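Local coordinates for probable leucine/isoleucine/valine-binding protein (Rhodopirellula baltica, PDB 4KV7), which probably binds leucine, isoleucine, valine or a related small ligand as a periplasmic receptor, its true ligand not being established, at residues D205-L210 and R234-N239; L313-T318 and F339-G344. The protein carries 1 engineered substitution. One frame throughout, in Å; residues are numbered along the deposited sequence.

Contact 1 of 2, residues D205-L210 and R234-N239; sequences DGLADL and RMARMN
Leu207 wedges against Met235 and Ala236 where helix 204-211 packs beside the C-terminal end of helix 226-238. The second helix belongs to the beta-alpha-beta crossover that runs from strand 219-223 to strand 244-247, in the Rossmann-like lobe expected of a periplasmic binding protein of this family. The backbones come nearest at Leu207 and Ala236, whose CA atoms lie 6.9 Å apart. On the side of 205-210 the contact rests on Leu207, whose two methyls divide the work. Leu207 CD2 lies 3.6 Å from CE of Met235, present here as selenomethionine, and 3.8 Å from its CB, while the backbone N of Ala236 is also 3.8 Å from Leu207 CD2. CD1 of Leu207 turns to the small neighbour, 4.1 Å from Ala236 CB. With CG trans to the backbone N (chi1 176°), the leucine reaches straight out from its helix and can present both methyls to the facing turn. Met235 extends across it obliquely, and a bend at its last torsion (chi3 25°, close to eclipsed) carries CE back over CD2. Just past the helix end, Asn239 lies at the edge of the patch, beside CD2 of Leu207. An alanine at Leu207 would remove both methyls, which would probably open a gap between the helices and leave the end of Met235 freer to turn. Around this apolar contact, Met235 also touches Val203, just before helix 204-211, and Glu204, its first residue, and Asn239 touches Leu211 at its end. Ala236 leans on Phe241 and on Phe245 of strand 244-247, which joins the helix to the sheet, while Arg237 donates hydrogen bonds to the side chain of Asn242 and to the carbonyl of Leu263.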
ATOM      1  N   ASP A 205     -25.161   5.068  -4.460  1.00 16.06           N
ATOM      2  CA  ASP A 205     -25.324   4.792  -5.888  1.00 17.41           C
ATOM      3  C   ASP A 205     -24.568   3.536  -6.292  1.00 17.57           C
ATOM      4  O   ASP A 205     -25.081   2.719  -7.066  1.00 17.54           O
ATOM      5  CB  ASP A 205     -24.853   5.977  -6.739  1.00 22.36           C
ATOM      6  CG  ASP A 205     -25.816   7.148  -6.706  1.00 31.13           C
ATOM      7  OD1 ASP A 205     -26.953   6.983  -6.216  1.00 27.09           O
ATOM      8  OD2 ASP A 205     -25.436   8.235  -7.187  1.00 35.96           O
ATOM      9  N   GLY A 206     -23.355   3.377  -5.774  1.00 15.45           N
ATOM     10  CA  GLY A 206     -22.554   2.208  -6.087  1.00 15.57           C
ATOM     11  C   GLY A 206     -23.176   0.926  -5.575  1.00 13.57           C
ATOM     12  O   GLY A 206     -23.157  -0.104  -6.257  1.00 14.72           O
ATOM     13  N   LEU A 207     -23.737   0.973  -4.371  1.00 14.24           N
ATOM     14  CA  LEU A 207     -24.434  -0.194  -3.835  1.00 14.74           C
ATOM     15  C   LEU A 207     -25.637  -0.568  -4.698  1.00 15.45           C
ATOM     16  O   LEU A 207     -25.857  -1.747  -4.999  1.00 16.06           O
ATOM     17  CB  LEU A 207     -24.871   0.044  -2.390  1.00 16.04           C
ATOM     18  CG  LEU A 207     -25.697  -1.088  -1.775  1.00 16.47           C
ATOM     19  CD1 LEU A 207     -24.934  -2.395  -1.770  1.00 18.31           C
ATOM     20  CD2 LEU A 207     -26.130  -0.710  -0.363  1.00 21.48           C
ATOM     21  N   ALA A 208     -26.417   0.429  -5.099  1.00 15.83           N
ATOM     22  CA  ALA A 208     -27.598   0.186  -5.923  1.00 17.35           C
ATOM     23  C   ALA A 208     -27.216  -0.478  -7.244  1.00 16.68           C
ATOM     24  O   ALA A 208     -27.910  -1.380  -7.711  1.00 17.96           O
ATOM     25  CB  ALA A 208     -28.356   1.480  -6.171  1.00 18.65           C
ATOM     26  N   ASP A 209     -26.104  -0.046  -7.834  1.00 16.55           N
ATOM     27  CA  ASP A 209     -25.616  -0.651  -9.076  1.00 17.35           C
ATOM     28  C   ASP A 209     -25.275  -2.128  -8.896  1.00 16.09           C
ATOM     29  O   ASP A 209     -25.600  -2.945  -9.755  1.00 19.69           O
ATOM     30  CB  ASP A 209     -24.402   0.109  -9.622  1.00 19.82           C
ATOM     31  CG  ASP A 209     -24.785   1.409 -10.300  1.00 21.58           C
ATOM     32  OD1 ASP A 209     -25.978   1.586 -10.615  1.00 25.81           O
ATOM     33  OD2 ASP A 209     -23.892   2.251 -10.524  1.00 27.08           O
ATOM     34  N   LEU A 210     -24.633  -2.478  -7.790  1.00 15.04           N
ATOM     35  CA  LEU A 210     -24.348  -3.878  -7.516  1.00 14.86           C
ATOM     36  C   LEU A 210     -25.630  -4.676  -7.301  1.00 16.67           C
ATOM     37  O   LEU A 210     -25.778  -5.782  -7.822  1.00 17.45           O
ATOM     38  CB  LEU A 210     -23.444  -4.010  -6.299  1.00 15.58           C
ATOM     39  CG  LEU A 210     -22.039  -3.441  -6.488  1.00 14.49           C
ATOM     40  CD1 LEU A 210     -21.324  -3.429  -5.151  1.00 17.35           C
ATOM     41  CD2 LEU A 210     -21.282  -4.271  -7.511  1.00 15.43           C
ATOM     42  N   ARG A 234     -21.791  -1.877   5.725  1.00 15.17           N
ATOM     43  CA  ARG A 234     -22.908  -1.667   6.638  1.00 17.42           C
ATOM     44  C   ARG A 234     -24.217  -1.554   5.872  1.00 16.45           C
ATOM     45  O   ARG A 234     -25.225  -2.152   6.250  1.00 18.34           O
ATOM     46  CB  ARG A 234     -22.706  -0.396   7.469  1.00 19.69           C
ATOM     47  CG  ARG A 234     -21.719  -0.548   8.609  1.00 20.96           C
ATOM     48  CD  ARG A 234     -21.790   0.624   9.580  1.00 23.51           C
ATOM     49  NE  ARG A 234     -20.762   0.523  10.614  1.00 28.22           N
ATOM     50  CZ  ARG A 234     -20.895  -0.166  11.743  1.00 30.05           C
ATOM     51  NH1 ARG A 234     -22.020  -0.824  12.002  1.00 35.55           N
ATOM     52  NH2 ARG A 234     -19.897  -0.198  12.620  1.00 30.23           N
HETATM   53  N   MSE A 235     -24.198  -0.774   4.797  1.00 16.07           N
HETATM   54  CA  MSE A 235     -25.402  -0.547   4.004  1.00 17.54           C
HETATM   55  C   MSE A 235     -25.843  -1.772   3.229  1.00 17.24           C
HETATM   56  O   MSE A 235     -27.040  -2.018   3.073  1.00 19.05           O
HETATM   57  CB  MSE A 235     -25.196   0.625   3.057  1.00 18.47           C
HETATM   58  CG  MSE A 235     -25.175   1.945   3.778  1.00 22.64           C
HETATM   59 SE   MSE A 235     -25.271   3.457   2.570  1.00 46.76          SE
HETATM   60  CE  MSE A 235     -26.129   2.623   1.087  1.00 16.51           C
ATOM     61  N   ALA A 236     -24.881  -2.533   2.732  1.00 16.59           N
ATOM     62  CA  ALA A 236     -25.197  -3.783   2.057  1.00 16.68           C
ATOM     63  C   ALA A 236     -25.978  -4.685   3.002  1.00 20.32           C
ATOM     64  O   ALA A 236     -27.034  -5.200   2.645  1.00 19.30           O
ATOM     65  CB  ALA A 236     -23.921  -4.465   1.602  1.00 16.21           C
ATOM     66  N   ARG A 237     -25.467  -4.858   4.217  1.00 22.03           N
ATOM     67  CA  ARG A 237     -26.101  -5.761   5.170  1.00 25.61           C
ATOM     68  C   ARG A 237     -27.496  -5.255   5.581  1.00 22.97           C
ATOM     69  O   ARG A 237     -28.408  -6.053   5.811  1.00 26.05           O
ATOM     70  CB  ARG A 237     -25.174  -6.034   6.371  1.00 28.39           C
ATOM     71  CG  ARG A 237     -23.779  -6.576   5.969  1.00 35.95           C
ATOM     72  CD  ARG A 237     -23.077  -7.343   7.102  1.00 34.82           C
ATOM     73  NE  ARG A 237     -21.630  -7.463   6.900  1.00 36.16           N
ATOM     74  CZ  ARG A 237     -21.042  -8.413   6.175  1.00 31.45           C
ATOM     75  NH1 ARG A 237     -19.721  -8.438   6.057  1.00 37.77           N
ATOM     76  NH2 ARG A 237     -21.772  -9.338   5.566  1.00 35.76           N
HETATM   77  N   MSE A 238     -27.674  -3.934   5.624  1.00 21.93           N
HETATM   78  CA  MSE A 238     -28.982  -3.332   5.894  1.00 27.68           C
HETATM   79  C   MSE A 238     -29.942  -3.532   4.722  1.00 22.71           C
HETATM   80  O   MSE A 238     -31.156  -3.594   4.911  1.00 26.68           O
HETATM   81  CB  MSE A 238     -28.847  -1.831   6.180  1.00 24.78           C
HETATM   82  CG  MSE A 238     -28.018  -1.485   7.409  1.00 33.26           C
HETATM   83 SE   MSE A 238     -28.926  -1.797   9.097  0.33 43.34          SE
HETATM   84  CE  MSE A 238     -30.409  -0.562   8.842  1.00 39.77           C
ATOM     85  N   ASN A 239     -29.386  -3.617   3.516  1.00 23.13           N
ATOM     86  CA  ASN A 239     -30.165  -3.811   2.295  1.00 24.24           C
ATOM     87  C   ASN A 239     -30.298  -5.279   1.897  1.00 24.09           C
ATOM     88  O   ASN A 239     -30.591  -5.590   0.736  1.00 24.60           O
ATOM     89  CB  ASN A 239     -29.560  -3.021   1.126  1.00 25.19           C
ATOM     90  CG  ASN A 239     -29.960  -1.557   1.137  1.00 28.91           C
ATOM     91  OD1 ASN A 239     -29.299  -0.723   1.754  1.00 29.47           O
ATOM     92  ND2 ASN A 239     -31.047  -1.237   0.447  1.00 29.63           N
TER

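Contact 2 of 2, residues L313-T318 and F339-G344; sequences LVKAVT and FDIGLG
Lys315 of helix 301-319 faces Ile341 in an irregular loop, their CA atoms 9.2 Å apart, so long side chains must span the distance. The lysine does most of this with its aliphatic part. Its CG stands opposite the backbone N (chi1 -177°) and the chain runs extended as far as CE, which comes to 3.9 Å from Phe339 CD2 and 4.0 Å from Phe339 CB. One bond farther the chain bends (chi4 74°), putting NZ 5.1 Å from Phe339 CD2; methylenes, then, make the contact with the ring, the two side chains sliding past each other in opposite directions. Ile341 enters through its short branch: CG2 lies 4.2 Å from Lys315 CD and also meets the Phe339 ring at its edge, in the ring plane. The loop turns at Asp340, whose OD1 accepts the N-H of Gly342 (3.0 Å, N-H...O 164°) from above the carboxylate plane, an Asx turn. Gly342 has a positive phi, at which a side chain would collide with the preceding carbonyl. Beyond the two segments, Phe339 pairs through its backbone with Leu347 of strand 347-349, and Ile341 packs on Leu282 of helix 281-293. Lys315 also touches Leu336, and Ala316 faces Ala332 and Leu333 of helix 326-335.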
ATOM      1  N   LEU A 313      15.496   1.035   2.245  1.00 11.45           N
ATOM      2  CA  LEU A 313      16.187   2.297   2.009  1.00 11.51           C
ATOM      3  C   LEU A 313      17.504   2.365   2.776  1.00 11.31           C
ATOM      4  O   LEU A 313      18.551   2.707   2.206  1.00 12.99           O
ATOM      5  CB  LEU A 313      15.294   3.466   2.410  1.00 12.11           C
ATOM      6  CG  LEU A 313      15.922   4.845   2.229  1.00 11.65           C
ATOM      7  CD1 LEU A 313      16.221   5.122   0.764  1.00 15.68           C
ATOM      8  CD2 LEU A 313      15.007   5.900   2.821  1.00 14.18           C
ATOM      9  N   VAL A 314      17.464   2.027   4.064  1.00 10.97           N
ATOM     10  CA  VAL A 314      18.673   2.045   4.882  1.00 13.22           C
ATOM     11  C   VAL A 314      19.712   1.055   4.362  1.00 11.30           C
ATOM     12  O   VAL A 314      20.894   1.387   4.272  1.00 13.24           O
ATOM     13  CB  VAL A 314      18.337   1.802   6.376  1.00 12.17           C
ATOM     14  CG1 VAL A 314      19.595   1.509   7.181  1.00 15.88           C
ATOM     15  CG2 VAL A 314      17.576   3.002   6.953  1.00 14.98           C
ATOM     16  N   LYS A 315      19.275  -0.150   4.008  1.00 12.83           N
ATOM     17  CA  LYS A 315      20.174  -1.130   3.411  1.00 13.84           C
ATOM     18  C   LYS A 315      20.860  -0.567   2.163  1.00 13.63           C
ATOM     19  O   LYS A 315      22.079  -0.683   2.007  1.00 14.12           O
ATOM     20  CB  LYS A 315      19.409  -2.415   3.078  1.00 14.25           C
ATOM     21  CG  LYS A 315      20.272  -3.540   2.506  1.00 16.22           C
ATOM     22  CD  LYS A 315      19.453  -4.821   2.343  1.00 16.93           C
ATOM     23  CE  LYS A 315      20.270  -5.976   1.790  1.00 21.37           C
ATOM     24  NZ  LYS A 315      21.189  -6.536   2.827  1.00 24.97           N
ATOM     25  N   ALA A 316      20.092   0.070   1.286  1.00 12.60           N
ATOM     26  CA  ALA A 316      20.676   0.680   0.095  1.00 14.48           C
ATOM     27  C   ALA A 316      21.667   1.785   0.461  1.00 13.77           C
ATOM     28  O   ALA A 316      22.770   1.842  -0.080  1.00 14.86           O
ATOM     29  CB  ALA A 316      19.585   1.220  -0.829  1.00 14.22           C
ATOM     30  N   VAL A 317      21.283   2.665   1.376  1.00 13.26           N
ATOM     31  CA  VAL A 317      22.168   3.763   1.760  1.00 15.19           C
ATOM     32  C   VAL A 317      23.482   3.248   2.362  1.00 15.75           C
ATOM     33  O   VAL A 317      24.555   3.776   2.064  1.00 16.12           O
ATOM     34  CB  VAL A 317      21.464   4.757   2.708  1.00 14.87           C
ATOM     35  CG1 VAL A 317      22.449   5.787   3.240  1.00 18.35           C
ATOM     36  CG2 VAL A 317      20.311   5.443   1.983  1.00 16.73           C
ATOM     37  N   THR A 318      23.402   2.187   3.165  1.00 15.06           N
ATOM     38  CA  THR A 318      24.585   1.598   3.801  1.00 18.26           C
ATOM     39  C   THR A 318      25.620   1.144   2.773  1.00 17.48           C
ATOM     40  O   THR A 318      26.829   1.171   3.028  1.00 18.31           O
ATOM     41  CB  THR A 318      24.194   0.389   4.692  1.00 19.50           C
ATOM     42  OG1 THR A 318      23.313   0.825   5.733  1.00 24.68           O
ATOM     43  CG2 THR A 318      25.416  -0.256   5.325  1.00 24.82           C
ATOM     44  N   PHE A 339      18.037 -10.076  -2.751  1.00 16.04           N
ATOM     45  CA  PHE A 339      18.429  -9.887  -1.361  1.00 17.32           C
ATOM     46  C   PHE A 339      17.373 -10.410  -0.402  1.00 16.88           C
ATOM     47  O   PHE A 339      16.227 -10.660  -0.777  1.00 16.33           O
ATOM     48  CB  PHE A 339      18.786  -8.418  -1.070  1.00 17.65           C
ATOM     49  CG  PHE A 339      17.629  -7.458  -1.188  1.00 14.57           C
ATOM     50  CD1 PHE A 339      17.175  -7.039  -2.433  1.00 15.11           C
ATOM     51  CD2 PHE A 339      17.025  -6.942  -0.051  1.00 16.38           C
ATOM     52  CE1 PHE A 339      16.128  -6.151  -2.542  1.00 15.86           C
ATOM     53  CE2 PHE A 339      15.977  -6.050  -0.155  1.00 16.37           C
ATOM     54  CZ  PHE A 339      15.525  -5.652  -1.399  1.00 16.14           C
ATOM     55  N   ASP A 340      17.790 -10.588   0.843  1.00 24.20           N
ATOM     56  CA  ASP A 340      16.954 -11.182   1.869  1.00 22.95           C
ATOM     57  C   ASP A 340      16.924 -10.233   3.054  1.00 20.17           C
ATOM     58  O   ASP A 340      17.975  -9.823   3.546  1.00 24.90           O
ATOM     59  CB  ASP A 340      17.555 -12.526   2.282  1.00 26.89           C
ATOM     60  CG  ASP A 340      16.753 -13.232   3.357  1.00 33.16           C
ATOM     61  OD1 ASP A 340      15.543 -12.948   3.501  1.00 30.02           O
ATOM     62  OD2 ASP A 340      17.344 -14.089   4.051  1.00 38.43           O
ATOM     63  N   ILE A 341      15.730  -9.856   3.498  1.00 17.32           N
ATOM     64  CA  ILE A 341      15.613  -9.029   4.699  1.00 18.33           C
ATOM     65  C   ILE A 341      14.798  -9.719   5.788  1.00 16.63           C
ATOM     66  O   ILE A 341      14.338  -9.077   6.726  1.00 18.05           O
ATOM     67  CB  ILE A 341      15.031  -7.615   4.415  1.00 22.54           C
ATOM     68  CG1 ILE A 341      13.669  -7.701   3.723  1.00 22.24           C
ATOM     69  CG2 ILE A 341      15.995  -6.786   3.590  1.00 28.15           C
ATOM     70  CD1 ILE A 341      13.060  -6.325   3.418  1.00 28.79           C
ATOM     71  N   GLY A 342      14.625 -11.031   5.670  1.00 17.22           N
ATOM     72  CA  GLY A 342      13.936 -11.789   6.700  1.00 17.10           C
ATOM     73  C   GLY A 342      12.442 -11.946   6.501  1.00 16.42           C
ATOM     74  O   GLY A 342      11.709 -12.160   7.469  1.00 17.12           O
ATOM     75  N   LEU A 343      11.997 -11.858   5.246  1.00 15.88           N
ATOM     76  CA  LEU A 343      10.586 -12.009   4.890  1.00 18.75           C
ATOM     77  C   LEU A 343      10.202 -13.446   4.544  1.00 21.54           C
ATOM     78  O   LEU A 343       9.030 -13.740   4.317  1.00 30.71           O
ATOM     79  CB  LEU A 343      10.243 -11.109   3.711  1.00 19.18           C
ATOM     80  CG  LEU A 343      10.050  -9.652   4.092  1.00 17.30           C
ATOM     81  CD1 LEU A 343       9.945  -8.780   2.864  1.00 21.83           C
ATOM     82  CD2 LEU A 343       8.804  -9.515   4.948  1.00 22.41           C
ATOM     83  N   GLY A 344      11.188 -14.332   4.492  1.00 23.74           N
ATOM     84  CA  GLY A 344      10.924 -15.729   4.190  1.00 25.55           C
ATOM     85  C   GLY A 344      11.155 -16.076   2.730  1.00 31.30           C
ATOM     86  O   GLY A 344      11.285 -17.247   2.374  1.00 34.70           O
TER

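From the N terminus, the chain builds strands 16-24 and 57-65 and then begins the seven-stranded sheet, whose last two strands, 361-365 and 370-372, come after contact 2. Contact 1 closes a loop of 23 residues containing strand 219-223 and most of helix 226-238, tying two helices together beside that sheet. After strands 244-247 and 268-271, contact 2 closes a loop of 20 residues that holds all of helix 326-335, where helix 301-319 meets the loop leading into strand 347-349. The two loops follow in series and neither nest nor cross. The centres of contact 1 and contact 2 are about 43 Å apart, on opposite sides of the chain's centre.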